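Local atomic coordinates of uncharacterized rhodanese-related protein TVG0868615 (Thermoplasma volcanium GSS1, PDB entry 3GK5), a protein that is of unknown function but contains a rhodanese-like domain, the part present in this chain, of a family known for sulfur transfer. Residues 20-25 with 37-42; 57-62 with 83-88. All blocks are in the same frame, centred on the assembly; numbering follows the deposited sequence.

Both contacts lie in one parallel beta-sheet of the rhodanese-like domain. Their centres are about 10 Å apart. Interaction 1 (20-25 with 37-42) comes first along the chain and pairs strand 19-22 with the edge strand 38-39, connected through helix 26-29. Interaction 2 (57-62 with 83-88) follows and pairs strand 58-61 with strand 82-85, connected through helix 66-76. Strands 19-22 and 58-61 are neighbours, so the contacts join directly. Leu21 N lies 2.8 Å from Ala59 O, and Leu21 O lies 2.9 Å from Ile61 N, both probable hydrogen bonds. The two beta-alpha-beta units thus build one continuous sheet of the domain, which strand 5-6 extends beside 82-85.

Interaction 1 (20-25 with 37-42)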
loop_
_atom_site.group_PDB
_atom_site.type_symbol
_atom_site.label_atom_id
_atom_site.label_comp_id
_atom_site.label_asym_id
_atom_site.label_seq_id
_atom_site.Cartn_x
_atom_site.Cartn_y
_atom_site.Cartn_z
ATOM N N VAL A 20 3.548 3.148 -3.515
ATOM C CA VAL A 20 2.731 2.748 -2.381
ATOM C C VAL A 20 1.247 3.043 -2.563
ATOM O O VAL A 20 0.871 4.183 -2.842
ATOM C CB VAL A 20 3.206 3.459 -1.104
ATOM C CG1 VAL A 20 2.404 2.988 0.077
ATOM C CG2 VAL A 20 4.685 3.208 -0.893
ATOM N N LEU A 21 0.410 2.018 -2.403
ATOM C CA LEU A 21 -1.042 2.188 -2.507
ATOM C C LEU A 21 -1.600 2.037 -1.093
ATOM O O LEU A 21 -1.558 0.947 -0.517
ATOM C CB LEU A 21 -1.666 1.110 -3.391
ATOM C CG LEU A 21 -2.933 1.444 -4.186
ATOM C CD1 LEU A 21 -3.676 0.145 -4.470
ATOM C CD2 LEU A 21 -3.834 2.406 -3.445
ATOM N N ASP A 22 -2.127 3.124 -0.538
ATOM C CA ASP A 22 -2.674 3.096 0.818
ATOM C C ASP A 22 -4.177 2.881 0.727
ATOM O O ASP A 22 -4.904 3.757 0.269
ATOM C CB ASP A 22 -2.352 4.412 1.535
ATOM C CG ASP A 22 -2.654 4.360 3.009
ATOM O OD1 ASP A 22 -1.868 4.962 3.778
ATOM O OD2 ASP A 22 -3.671 3.738 3.408
ATOM N N VAL A 23 -4.630 1.709 1.172
ATOM C CA VAL A 23 -6.042 1.341 1.106
ATOM C C VAL A 23 -6.845 1.591 2.373
ATOM O O VAL A 23 -7.949 1.071 2.534
ATOM C CB VAL A 23 -6.181 -0.127 0.719
ATOM C CG1 VAL A 23 -5.420 -0.376 -0.577
ATOM C CG2 VAL A 23 -5.645 -1.000 1.834
ATOM N N ARG A 24 -6.287 2.400 3.260
ATOM C CA ARG A 24 -6.937 2.754 4.513
ATOM C C ARG A 24 -7.910 3.894 4.246
ATOM O O ARG A 24 -7.895 4.491 3.172
ATOM C CB ARG A 24 -5.889 3.203 5.535
ATOM C CG ARG A 24 -4.827 2.158 5.836
ATOM C CD ARG A 24 -3.904 2.624 6.941
ATOM N NE ARG A 24 -3.108 3.769 6.513
ATOM C CZ ARG A 24 -2.525 4.625 7.342
ATOM N NH1 ARG A 24 -2.649 4.473 8.653
ATOM N NH2 ARG A 24 -1.818 5.633 6.858
ATOM N N GLU A 25 -8.753 4.190 5.227
ATOM C CA GLU A 25 -9.714 5.273 5.095
ATOM C C GLU A 25 -8.948 6.584 5.208
ATOM O O GLU A 25 -7.951 6.668 5.922
ATOM C CB GLU A 25 -10.792 5.180 6.183
ATOM C CG GLU A 25 -11.655 3.926 6.071
ATOM C CD GLU A 25 -12.237 3.751 4.679
ATOM O OE1 GLU A 25 -12.230 2.610 4.160
ATOM O OE2 GLU A 25 -12.709 4.756 4.099
ATOM N N SER A 37 2.300 8.167 -1.575
ATOM C CA SER A 37 1.443 6.994 -1.660
ATOM C C SER A 37 0.034 7.427 -2.077
ATOM O O SER A 37 -0.538 8.349 -1.495
ATOM C CB SER A 37 1.400 6.247 -0.314
ATOM O OG SER A 37 0.585 6.906 0.641
ATOM N N ILE A 38 -0.508 6.787 -3.111
ATOM C CA ILE A 38 -1.853 7.101 -3.571
ATOM C C ILE A 38 -2.829 6.449 -2.605
ATOM O O ILE A 38 -2.627 5.306 -2.188
ATOM C CB ILE A 38 -2.124 6.546 -4.973
ATOM C CG1 ILE A 38 -3.623 6.668 -5.295
ATOM C CG2 ILE A 38 -1.680 5.092 -5.045
ATOM C CD1 ILE A 38 -4.170 8.098 -5.257
ATOM N N ASN A 39 -3.890 7.175 -2.264
ATOM C CA ASN A 39 -4.886 6.681 -1.327
ATOM C C ASN A 39 -6.181 6.197 -1.975
ATOM O O ASN A 39 -6.910 6.967 -2.599
ATOM C CB ASN A 39 -5.217 7.770 -0.304
ATOM C CG ASN A 39 -6.208 7.311 0.758
ATOM O OD1 ASN A 39 -6.968 8.127 1.292
ATOM N ND2 ASN A 39 -6.195 6.014 1.085
ATOM N N ILE A 40 -6.441 4.904 -1.832
ATOM C CA ILE A 40 -7.662 4.309 -2.327
ATOM C C ILE A 40 -8.221 3.401 -1.235
ATOM O O ILE A 40 -7.721 2.295 -1.010
ATOM C CB ILE A 40 -7.448 3.470 -3.596
ATOM C CG1 ILE A 40 -6.964 4.368 -4.741
ATOM C CG2 ILE A 40 -8.782 2.815 -4.004
ATOM C CD1 ILE A 40 -6.615 3.619 -6.027
ATOM N N PRO A 41 -9.257 3.870 -0.524
ATOM C CA PRO A 41 -9.862 3.063 0.544
ATOM C C PRO A 41 -10.459 1.798 -0.057
ATOM O O PRO A 41 -10.955 1.839 -1.172
ATOM C CB PRO A 41 -10.930 3.993 1.112
ATOM C CG PRO A 41 -10.333 5.355 0.894
ATOM C CD PRO A 41 -9.786 5.247 -0.512
ATOM N N ILE A 42 -10.398 0.682 0.667
ATOM C CA ILE A 42 -10.943 -0.589 0.183
ATOM C C ILE A 42 -12.426 -0.499 -0.173
ATOM O O ILE A 42 -12.958 -1.363 -0.873
ATOM C CB ILE A 42 -10.800 -1.718 1.233
ATOM C CG1 ILE A 42 -11.236 -1.195 2.595
ATOM C CG2 ILE A 42 -9.384 -2.250 1.259
ATOM C CD1 ILE A 42 -11.091 -2.202 3.710
HETATM O O HOH W 1 0.797 5.113 3.005
#
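The flat amide of Asn39 reaches the 20-25 segment through ND2. ND2 donates to Asp22 O (2.7 Å) and to Arg24 O (3.1 Å), both acceptors lying in the amide plane. This geometry fixes the rotation of the amide. CG anti to the backbone N (chi1 -177°) carries ND2 to the other strand. The Asp22 carboxylate is turned 73° from the amide and lies in plane at the edge of the Arg24 guanidinium, gripped side-on by NE and NH2. Both nitrogens reach OD1, and NE also reaches OD2. NH2 has a second acceptor in Gly32 O. OD2 further accepts from Arg24 N (2.9 Å), closing an Asx turn. A water joins OD1 to Ser37 OG, which also bonds Ile34 O.

The backbones pair as parallel strands of a beta-alpha-beta unit. Asp22 N donates to Ile38 O, and Ile40 N donates to Asp22 O at 2.8 Å. Asn39 ND2 and Ile40 N thus grip Asp22 O from opposite faces of its plane. Leu21 CD2 packs against Ile38 CG2 and Ile40 CB, each at 3.8 Å. Past the strand end, Ile42 N bonds Val23 O, and Pro41 CB lies 3.6 Å from Glu25 OE2.

With an alanine here in place of Asp22, Arg24 would probably lose its carboxylate mate and the turn its side-chain acceptor. So dense a set of donors, one of them cationic, is likely to stabilise Asp22 as a carboxylate. Together these bonds are likely to hold the turn after strand 19-22 in place against strand 38-39.

Interaction 2 (57-62 with 83-88); sequences KYAVIC and VDVEGG
Val60 sits between two backbone bonds that tie strand 58-61 to strand 83-85, parallel neighbours whose axes approach to 4.6 Å and cross at -39°. They are the two strands of a beta-alpha-beta crossover through helix 66-76. Val60 N donates to Val83 O (2.8 Å), and Val60 O accepts from Val85 N. Val83 N completes the ladder by donating to Tyr58 O.

Ala59, Val83 and Val85 share one apolar face. Ala59 CB touches CG2 of both valines, at 4.0 Å. Val85 CG1, anti to the backbone N (chi1 -179°), is the methyl that meets Ile61 CD1 (3.9 Å). Strand 5-6 adds Ile6 against both valines. Lys57 crosses Val83 at about a right angle, its NZ near CG1 and bonded to Tyr18 OH. Val60 and Asp84 point to the other face and touch Val72 of helix 66-76, where Asp84 OD1 also bonds Ser68 OG.

Beyond the last ladder bond the segments stay close. The type II turn from Val85 to Gly88 brings Gly88 back to Cys62, and Ile61 CG1 packs against Gly88 C. Cys62 probably corresponds to the active-site cysteine of rhodaneses, at the start of the loop that leads into helix 66-76. A water accepts weakly from Cys62 N and donates to Val85 O. Gly88 CA comes within 3.1 Å of Cys62 O, and a CB on Gly88 would clash with that oxygen.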
loop_
_atom_site.group_PDB
_atom_site.type_symbol
_atom_site.label_atom_id
_atom_site.label_comp_id
_atom_site.label_asym_id
_atom_site.label_seq_id
_atom_site.Cartn_x
_atom_site.Cartn_y
_atom_site.Cartn_z
ATOM N N LYS A 57 4.661 -0.986 -10.344
ATOM C CA LYS A 57 4.833 -2.011 -9.320
ATOM C C LYS A 57 4.269 -1.406 -8.040
ATOM O O LYS A 57 4.881 -0.528 -7.439
ATOM C CB LYS A 57 6.321 -2.315 -9.146
ATOM C CG LYS A 57 6.662 -3.335 -8.072
ATOM C CD LYS A 57 6.439 -4.754 -8.557
ATOM C CE LYS A 57 7.591 -5.684 -8.146
ATOM N NZ LYS A 57 7.617 -6.005 -6.682
ATOM N N TYR A 58 3.099 -1.872 -7.625
ATOM C CA TYR A 58 2.468 -1.337 -6.428
ATOM C C TYR A 58 2.748 -2.101 -5.142
ATOM O O TYR A 58 2.880 -3.326 -5.138
ATOM C CB TYR A 58 0.952 -1.250 -6.624
ATOM C CG TYR A 58 0.511 -0.253 -7.674
ATOM C CD1 TYR A 58 0.186 -0.663 -8.974
ATOM C CD2 TYR A 58 0.397 1.101 -7.364
ATOM C CE1 TYR A 58 -0.246 0.256 -9.929
ATOM C CE2 TYR A 58 -0.032 2.023 -8.307
ATOM C CZ TYR A 58 -0.350 1.602 -9.581
ATOM O OH TYR A 58 -0.767 2.530 -10.501
ATOM N N ALA A 59 2.834 -1.349 -4.052
ATOM C CA ALA A 59 3.049 -1.906 -2.723
ATOM C C ALA A 59 1.800 -1.512 -1.925
ATOM O O ALA A 59 1.630 -0.348 -1.548
ATOM C CB ALA A 59 4.322 -1.306 -2.091
ATOM N N VAL A 60 0.922 -2.480 -1.683
ATOM C CA VAL A 60 -0.325 -2.214 -0.972
ATOM C C VAL A 60 -0.129 -2.239 0.521
ATOM O O VAL A 60 0.260 -3.254 1.098
ATOM C CB VAL A 60 -1.410 -3.238 -1.323
ATOM C CG1 VAL A 60 -2.760 -2.721 -0.870
ATOM C CG2 VAL A 60 -1.400 -3.515 -2.799
ATOM N N ILE A 61 -0.411 -1.110 1.148
ATOM C CA ILE A 61 -0.226 -1.015 2.571
ATOM C C ILE A 61 -1.527 -0.837 3.308
ATOM O O ILE A 61 -2.496 -0.291 2.793
ATOM C CB ILE A 61 0.711 0.133 2.916
ATOM C CG1 ILE A 61 1.218 -0.031 4.356
ATOM C CG2 ILE A 61 -0.008 1.445 2.718
ATOM C CD1 ILE A 61 2.655 0.469 4.557
ATOM N N CYS A 62 -1.525 -1.291 4.543
ATOM C CA CYS A 62 -2.703 -1.229 5.374
ATOM C C CYS A 62 -2.300 -0.764 6.779
ATOM O O CYS A 62 -1.137 -0.454 7.011
ATOM C CB CYS A 62 -3.294 -2.626 5.395
ATOM S SG CYS A 62 -4.705 -2.773 6.355
ATOM N N VAL A 83 2.069 -5.942 -4.641
ATOM C CA VAL A 83 2.575 -6.771 -3.557
ATOM C C VAL A 83 1.959 -6.294 -2.246
ATOM O O VAL A 83 1.557 -5.141 -2.141
ATOM C CB VAL A 83 4.093 -6.643 -3.454
ATOM C CG1 VAL A 83 4.750 -7.175 -4.723
ATOM C CG2 VAL A 83 4.454 -5.184 -3.242
ATOM N N ASP A 84 1.888 -7.175 -1.252
ATOM C CA ASP A 84 1.318 -6.826 0.053
ATOM C C ASP A 84 2.450 -6.440 1.009
ATOM O O ASP A 84 3.503 -7.078 1.012
ATOM C CB ASP A 84 0.524 -8.025 0.609
ATOM C CG ASP A 84 -0.169 -7.724 1.929
ATOM O OD1 ASP A 84 -0.764 -6.630 2.057
ATOM O OD2 ASP A 84 -0.141 -8.589 2.839
ATOM N N VAL A 85 2.245 -5.392 1.801
ATOM C CA VAL A 85 3.264 -4.953 2.751
ATOM C C VAL A 85 2.999 -5.534 4.146
ATOM O O VAL A 85 2.001 -5.208 4.800
ATOM C CB VAL A 85 3.318 -3.406 2.866
ATOM C CG1 VAL A 85 4.406 -2.993 3.846
ATOM C CG2 VAL A 85 3.559 -2.779 1.511
ATOM N N GLU A 86 3.914 -6.384 4.598
ATOM C CA GLU A 86 3.800 -7.042 5.896
ATOM C C GLU A 86 3.799 -6.096 7.094
ATOM O O GLU A 86 4.633 -5.199 7.188
ATOM C CB GLU A 86 4.942 -8.048 6.041
ATOM C CG GLU A 86 5.048 -8.987 4.850
ATOM C CD GLU A 86 6.396 -9.671 4.739
ATOM O OE1 GLU A 86 6.572 -10.467 3.787
ATOM O OE2 GLU A 86 7.274 -9.414 5.596
ATOM N N GLY A 87 2.860 -6.317 8.008
ATOM C CA GLY A 87 2.770 -5.499 9.202
ATOM C C GLY A 87 2.022 -4.187 9.050
ATOM O O GLY A 87 1.740 -3.508 10.041
ATOM N N GLY A 88 1.695 -3.826 7.814
ATOM C CA GLY A 88 0.995 -2.578 7.577
ATOM C C GLY A 88 1.925 -1.398 7.781
ATOM O O GLY A 88 3.151 -1.551 7.791
HETATM O O HOH W 2 -0.293 -3.673 4.753
#